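Local coordinates for NAD(P)-dependent oxidoreductase (Pseudomonas putida, PDB 7A3W), which is an NADPH-dependent imine reductase that probably also catalyses conjugate reduction and reductive amination, at residues 83-86 with 87-91; 217-220 with 221-225; 284-287 with 288-291. All coordinates share one frame; numbering follows the deposited sequence.

How the contacts relate
Contact 1 comes first along the chain. Its residues, 83-91, turn the chain between helix 75-83 and strand 95-98 in the NADPH-binding Rossmann domain. Contact 2 follows on helix 205-232 of the C-terminal domain and spans successive turns of that helix. Contact 3 is last, where the loop after helix 264-278 enters helix 289-293. All three are local and run in series; none nests in or crosses another. Contact 1 lies across the chain's centre from the other two, its centre about 49 Å from that of contact 2. Contacts 2 and 3 have centres about 14 Å apart, and both touch the second subunit.

Contact 1 (83-86 with 87-91); sequences SSLD and PLLNM
The backbone makes a type I beta turn from Asp86 to Leu89, closed by a hydrogen bond from Leu89 N to Asp86 O of 2.9 Å. The turn belongs to the connection between helix 75-83 and strand 95-98 of the Rossmann domain. Leu89 N stands above the carbonyl plane of Asp86, yet its N-H points nearly straight at the oxygen (164°). A second bond comes from the side chain of Asp86. Its OD1 accepts from Leu88 N at 2.9 Å, an Asx turn laid over the start of the beta turn. CG lies anti to the backbone N (chi1 180°), and this puts the carboxylate beside the Pro87 nitrogen, within reach of Leu88 N. The amide meets OD1 from above the carboxylate plane, not in it. Asp86 thus holds two successive amides, one with its backbone oxygen and one with its side chain. Pro87, the second residue of the turn, has no N-H to offer.

Leu85, Leu89 and Met91 meet through their apolar side chains. Leu85 CG touches Leu89 CD1 at 3.9 Å, with the two side chains set at a slant. Both leucines also rest on helix 58-64, at Ser59. Backbone hydrogen bonds tie Met91 to His117. From there the extended Met91 side chain returns toward Leu85 nearly at right angles, and its CE methyl meets Leu85 CD2 at 3.5 Å.

Contact 2 (217-220 with 221-225); sequences DMLV and DGIKT
Leu219 and Ile223, one helical turn apart, meet through Leu219 CG and the CD1 methyl of Ile223, 3.9 Å apart. The two side chains cross at a slant. Ile223 CG1 lies anti to its carbonyl carbon (chi1 -73°), which turns that branch back over the preceding turn; CG1 comes within 3.3 Å of Leu219 O. On another flank Val220 and Lys224 run alongside each other, pointing the same way. The extended lysine chain passes Val220 O, and its CE lies 4.1 Å from Val220 CG1.

The alpha-helical backbone sets this spacing. Asp221 N, Gly222 N and Ile223 N donate to Asp217 O, Met218 O and Leu219 O, each four residues back. The Gly222 N to Met218 O bond is the shortest of the three, at 2.7 Å. Lys224 N to Val220 O is weak.

A water adds a polar bridge. It donates to Met218 O at 3.1 Å and to Asp221 OD1 at 2.8 Å, so this carbonyl serves both the helix and the water. The same OD1 forms a salt bridge with Lys131 of the second subunit. Thr225 OG1 donates to Asp221 O at 2.8 Å, from above the carbonyl plane. That oxygen also accepts from Thr225 N, so two bonds grip it.

This is the middle of helix 205-232 in the C-terminal domain, at the dimer interface. Leu219 and Ile223 pack on Ala187 and Trp191 of the second subunit, and Met218 on its Tyr184, all on helix 173-200 of that neighbouring chain.

Contact 3 (284-287 with 288-291); sequences LDIA and SLFK
Ser288 grips the carbonyl oxygen of Asp285 twice, once with its hydroxyl and once with its backbone amide. Ser288 OG donates to Asp285 O at 2.7 Å, nearly along the C=O axis. Ser288 N donates to the same oxygen at 3.0 Å, from above the carbonyl plane. The hydroxyl lies between the backbone N and the carbonyl carbon (chi1 68°), and this turns it back to Asp285. With an alanine here the hydroxyl bond to Asp285 O is gone, which would probably weaken the hold on that carbonyl and open a small gap beside Leu284 CB.

The side chain of Asp285 takes a bond as well. Its OD2 accepts from Ala287 N at 2.9 Å, forming an Asx turn. The amide approaches on the anti side, 31° out of the carboxylate plane. The other oxygen, OD1, makes a long, weak ion pair with Arg229.

The three-residue step of Ser288 N to Asp285 O is repeated along the chain. Leu289 N donates to Ile286 O at 3.1 Å, and Phe290 N to Ala287 O at 3.0 Å. Ile286 and Leu289 join on the apolar side, where their CD1 methyls meet at 3.8 Å.

The segment leads into helix 289-293, the last helix of the C-terminal domain. Ile286 and Leu289 pack against helices 264-278 and 242-258. Ala287 and Phe290 face helix 205-232, through Ala226 and Ile230. Tyr129, Leu192 and Ser199 of the second subunit pack on Ile286, Leu289 and Phe290, so these three side chains meet both the helices of their own chain and the second subunit.

Contact 1 (83-86 with 87-91)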
loop_
_atom_site.group_PDB
_atom_site.type_symbol
_atom_site.label_atom_id
_atom_site.label_comp_id
_atom_site.label_asym_id
_atom_site.label_seq_id
_atom_site.Cartn_x
_atom_site.Cartn_y
_atom_site.Cartn_z
ATOM N N SER B 83 -4.158 21.465 31.842
ATOM C CA SER B 83 -5.199 22.257 32.548
ATOM C C SER B 83 -5.183 22.002 34.058
ATOM O O SER B 83 -5.642 22.886 34.789
ATOM C CB SER B 83 -6.566 21.990 32.005
ATOM O OG SER B 83 -6.729 22.663 30.777
ATOM N N SER B 84 -4.714 20.843 34.513
ATOM C CA SER B 84 -4.717 20.474 35.951
ATOM C C SER B 84 -3.360 20.787 36.593
ATOM O O SER B 84 -3.184 20.471 37.768
ATOM C CB SER B 84 -5.092 19.030 36.117
ATOM O OG SER B 84 -4.033 18.199 35.672
ATOM N N LEU B 85 -2.414 21.329 35.838
ATOM C CA LEU B 85 -1.117 21.821 36.374
ATOM C C LEU B 85 -1.356 23.154 37.077
ATOM O O LEU B 85 -2.205 23.935 36.621
ATOM C CB LEU B 85 -0.139 22.072 35.217
ATOM C CG LEU B 85 0.882 20.995 34.893
ATOM C CD1 LEU B 85 0.354 19.598 35.118
ATOM C CD2 LEU B 85 1.363 21.171 33.464
ATOM N N ASP B 86 -0.548 23.478 38.073
ATOM C CA ASP B 86 -0.325 24.893 38.475
ATOM C C ASP B 86 0.035 25.715 37.235
ATOM O O ASP B 86 1.041 25.414 36.579
ATOM C CB ASP B 86 0.784 24.930 39.520
ATOM C CG ASP B 86 1.162 26.294 40.057
ATOM O OD1 ASP B 86 0.663 27.326 39.522
ATOM O OD2 ASP B 86 2.009 26.295 40.960
ATOM N N PRO B 87 -0.692 26.819 36.922
ATOM C CA PRO B 87 -0.398 27.619 35.733
ATOM C C PRO B 87 1.031 28.183 35.746
ATOM O O PRO B 87 1.543 28.477 34.689
ATOM C CB PRO B 87 -1.421 28.759 35.765
ATOM C CG PRO B 87 -2.527 28.212 36.629
ATOM C CD PRO B 87 -1.819 27.384 37.683
ATOM N N LEU B 88 1.627 28.313 36.933
ATOM C CA LEU B 88 2.978 28.882 37.114
ATOM C C LEU B 88 4.018 27.767 37.163
ATOM O O LEU B 88 5.154 28.080 37.515
ATOM C CB LEU B 88 2.993 29.708 38.408
ATOM C CG LEU B 88 2.018 30.890 38.470
ATOM C CD1 LEU B 88 2.198 31.652 39.775
ATOM C CD2 LEU B 88 2.156 31.836 37.270
ATOM N N LEU B 89 3.668 26.506 36.909
ATOM C CA LEU B 89 4.692 25.434 36.931
ATOM C C LEU B 89 5.784 25.856 35.950
ATOM O O LEU B 89 5.466 26.247 34.820
ATOM C CB LEU B 89 4.068 24.089 36.561
ATOM C CG LEU B 89 4.943 22.872 36.856
ATOM C CD1 LEU B 89 4.105 21.611 36.969
ATOM C CD2 LEU B 89 6.009 22.698 35.799
ATOM N N ASN B 90 7.038 25.850 36.375
ATOM C CA ASN B 90 8.135 26.384 35.538
ATOM C C ASN B 90 8.699 25.271 34.669
ATOM O O ASN B 90 9.293 24.345 35.236
ATOM C CB ASN B 90 9.257 27.005 36.361
ATOM C CG ASN B 90 10.239 27.766 35.498
ATOM O OD1 ASN B 90 10.104 27.818 34.279
ATOM N ND2 ASN B 90 11.255 28.330 36.124
ATOM N N MET B 91 8.532 25.361 33.341
ATOM C CA MET B 91 9.043 24.309 32.419
ATOM C C MET B 91 10.313 24.792 31.715
ATOM O O MET B 91 10.734 24.146 30.729
ATOM C CB MET B 91 7.983 23.926 31.391
ATOM C CG MET B 91 6.739 23.337 32.031
ATOM S SD MET B 91 5.696 22.580 30.792
ATOM C CE MET B 91 4.195 22.313 31.728
#

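Contact 2 (217-220 with 221-225)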
loop_
_atom_site.group_PDB
_atom_site.type_symbol
_atom_site.label_atom_id
_atom_site.label_comp_id
_atom_site.label_asym_id
_atom_site.label_seq_id
_atom_site.Cartn_x
_atom_site.Cartn_y
_atom_site.Cartn_z
ATOM N N ASP B 217 6.369 -4.160 -4.334
ATOM C CA ASP B 217 7.444 -3.671 -5.238
ATOM C C ASP B 217 6.812 -2.812 -6.341
ATOM O O ASP B 217 7.308 -1.712 -6.615
ATOM C CB ASP B 217 8.218 -4.813 -5.879
ATOM C CG ASP B 217 9.078 -5.580 -4.900
ATOM O OD1 ASP B 217 9.255 -5.089 -3.768
ATOM O OD2 ASP B 217 9.502 -6.687 -5.277
ATOM N N MET B 218 5.749 -3.292 -6.968
ATOM C CA MET B 218 5.076 -2.498 -8.032
ATOM C C MET B 218 4.614 -1.158 -7.448
ATOM O O MET B 218 4.753 -0.143 -8.148
ATOM C CB MET B 218 3.877 -3.231 -8.631
ATOM C CG MET B 218 3.192 -2.492 -9.786
ATOM S SD MET B 218 2.102 -3.670 -10.624
ATOM C CE MET B 218 1.076 -2.605 -11.641
ATOM N N LEU B 219 4.118 -1.136 -6.211
ATOM C CA LEU B 219 3.573 0.098 -5.589
ATOM C C LEU B 219 4.723 1.059 -5.257
ATOM O O LEU B 219 4.591 2.267 -5.480
ATOM C CB LEU B 219 2.744 -0.262 -4.361
ATOM C CG LEU B 219 2.080 0.926 -3.657
ATOM C CD1 LEU B 219 1.065 1.596 -4.576
ATOM C CD2 LEU B 219 1.386 0.478 -2.375
ATOM N N VAL B 220 5.840 0.557 -4.743
ATOM C CA VAL B 220 7.039 1.414 -4.522
ATOM C C VAL B 220 7.356 2.144 -5.832
ATOM O O VAL B 220 7.557 3.376 -5.792
ATOM C CB VAL B 220 8.208 0.591 -3.946
ATOM C CG1 VAL B 220 9.551 1.268 -4.109
ATOM C CG2 VAL B 220 7.953 0.264 -2.480
ATOM N N ASP B 221 7.409 1.427 -6.955
ATOM C CA ASP B 221 7.763 1.987 -8.287
ATOM C C ASP B 221 6.631 2.910 -8.756
ATOM O O ASP B 221 6.928 4.004 -9.286
ATOM C CB ASP B 221 7.992 0.869 -9.300
ATOM C CG ASP B 221 8.203 1.384 -10.706
ATOM O OD1 ASP B 221 7.192 1.598 -11.417
ATOM O OD2 ASP B 221 9.365 1.617 -11.053
ATOM N N GLY B 222 5.379 2.483 -8.575
ATOM C CA GLY B 222 4.196 3.270 -9.002
ATOM C C GLY B 222 4.104 4.619 -8.293
ATOM O O GLY B 222 3.645 5.598 -8.910
ATOM N N ILE B 223 4.456 4.668 -7.010
ATOM C CA ILE B 223 4.448 5.932 -6.221
ATOM C C ILE B 223 5.524 6.855 -6.810
ATOM O O ILE B 223 5.234 8.003 -7.086
ATOM C CB ILE B 223 4.632 5.643 -4.722
ATOM C CG1 ILE B 223 3.355 5.037 -4.127
ATOM C CG2 ILE B 223 5.106 6.888 -3.971
ATOM C CD1 ILE B 223 3.551 4.383 -2.782
ATOM N N LYS B 224 6.730 6.349 -7.010
ATOM C CA LYS B 224 7.818 7.146 -7.646
ATOM C C LYS B 224 7.349 7.716 -8.988
ATOM O O LYS B 224 7.461 8.944 -9.215
ATOM C CB LYS B 224 9.042 6.253 -7.820
ATOM C CG LYS B 224 9.736 5.958 -6.515
ATOM C CD LYS B 224 11.033 5.198 -6.678
ATOM C CE LYS B 224 11.522 4.677 -5.348
ATOM N NZ LYS B 224 12.555 3.629 -5.515
ATOM N N THR B 225 6.802 6.848 -9.834
ATOM C CA THR B 225 6.351 7.179 -11.196
ATOM C C THR B 225 5.259 8.240 -11.133
ATOM O O THR B 225 5.356 9.283 -11.846
ATOM C CB THR B 225 5.866 5.931 -11.935
ATOM O OG1 THR B 225 6.947 5.002 -11.955
ATOM C CG2 THR B 225 5.430 6.243 -13.349
HETATM O O HOH W 1 4.671 0.430 -11.158
#

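Contact 3 (284-287 with 288-291)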
loop_
_atom_site.group_PDB
_atom_site.type_symbol
_atom_site.label_atom_id
_atom_site.label_comp_id
_atom_site.label_asym_id
_atom_site.label_seq_id
_atom_site.Cartn_x
_atom_site.Cartn_y
_atom_site.Cartn_z
ATOM N N LEU B 284 -5.608 9.471 -20.137
ATOM C CA LEU B 284 -4.366 9.900 -19.443
ATOM C C LEU B 284 -3.875 8.813 -18.500
ATOM O O LEU B 284 -4.643 7.901 -18.159
ATOM C CB LEU B 284 -4.617 11.186 -18.653
ATOM C CG LEU B 284 -5.102 12.383 -19.474
ATOM C CD1 LEU B 284 -5.213 13.611 -18.588
ATOM C CD2 LEU B 284 -4.192 12.645 -20.662
ATOM N N ASP B 285 -2.621 8.958 -18.070
ATOM C CA ASP B 285 -1.981 8.130 -17.023
ATOM C C ASP B 285 -2.819 8.175 -15.739
ATOM O O ASP B 285 -3.497 9.190 -15.456
ATOM C CB ASP B 285 -0.568 8.624 -16.733
ATOM C CG ASP B 285 0.254 7.657 -15.900
ATOM O OD1 ASP B 285 0.832 6.721 -16.500
ATOM O OD2 ASP B 285 0.304 7.847 -14.657
ATOM N N ILE B 286 -2.726 7.110 -14.957
ATOM C CA ILE B 286 -3.466 6.946 -13.681
ATOM C C ILE B 286 -3.036 8.028 -12.686
ATOM O O ILE B 286 -3.855 8.356 -11.833
ATOM C CB ILE B 286 -3.297 5.512 -13.127
ATOM C CG1 ILE B 286 -4.343 5.214 -12.044
ATOM C CG2 ILE B 286 -1.863 5.238 -12.663
ATOM C CD1 ILE B 286 -5.733 5.076 -12.589
ATOM N N ALA B 287 -1.834 8.590 -12.809
ATOM C CA ALA B 287 -1.377 9.698 -11.939
ATOM C C ALA B 287 -2.361 10.881 -12.027
ATOM O O ALA B 287 -2.474 11.610 -11.053
ATOM C CB ALA B 287 0.039 10.091 -12.275
ATOM N N SER B 288 -3.090 11.042 -13.130
ATOM C CA SER B 288 -4.044 12.166 -13.334
ATOM C C SER B 288 -5.137 12.149 -12.253
ATOM O O SER B 288 -5.817 13.166 -12.103
ATOM C CB SER B 288 -4.627 12.121 -14.720
ATOM O OG SER B 288 -5.479 11.001 -14.884
ATOM N N LEU B 289 -5.344 11.024 -11.559
ATOM C CA LEU B 289 -6.359 10.958 -10.475
ATOM C C LEU B 289 -6.035 12.019 -9.407
ATOM O O LEU B 289 -6.971 12.571 -8.848
ATOM C CB LEU B 289 -6.378 9.573 -9.836
ATOM C CG LEU B 289 -7.431 8.606 -10.358
ATOM C CD1 LEU B 289 -7.351 8.439 -11.867
ATOM C CD2 LEU B 289 -7.266 7.273 -9.660
ATOM N N PHE B 290 -4.755 12.312 -9.161
ATOM C CA PHE B 290 -4.354 13.342 -8.175
ATOM C C PHE B 290 -5.047 14.667 -8.511
ATOM O O PHE B 290 -5.616 15.282 -7.604
ATOM C CB PHE B 290 -2.845 13.525 -8.134
ATOM C CG PHE B 290 -2.366 14.553 -7.150
ATOM C CD1 PHE B 290 -2.314 15.896 -7.490
ATOM C CD2 PHE B 290 -1.919 14.183 -5.891
ATOM C CE1 PHE B 290 -1.835 16.839 -6.598
ATOM C CE2 PHE B 290 -1.430 15.124 -4.998
ATOM C CZ PHE B 290 -1.380 16.451 -5.353
ATOM N N LYS B 291 -5.001 15.066 -9.780
ATOM C CA LYS B 291 -5.563 16.358 -10.259
ATOM C C LYS B 291 -7.084 16.281 -10.179
ATOM O O LYS B 291 -7.700 17.299 -9.795
ATOM C CB LYS B 291 -5.024 16.642 -11.669
ATOM C CG LYS B 291 -5.685 17.759 -12.460
ATOM C CD LYS B 291 -5.098 17.859 -13.862
ATOM C CE LYS B 291 -5.794 18.886 -14.725
ATOM N NZ LYS B 291 -5.510 20.249 -14.226
#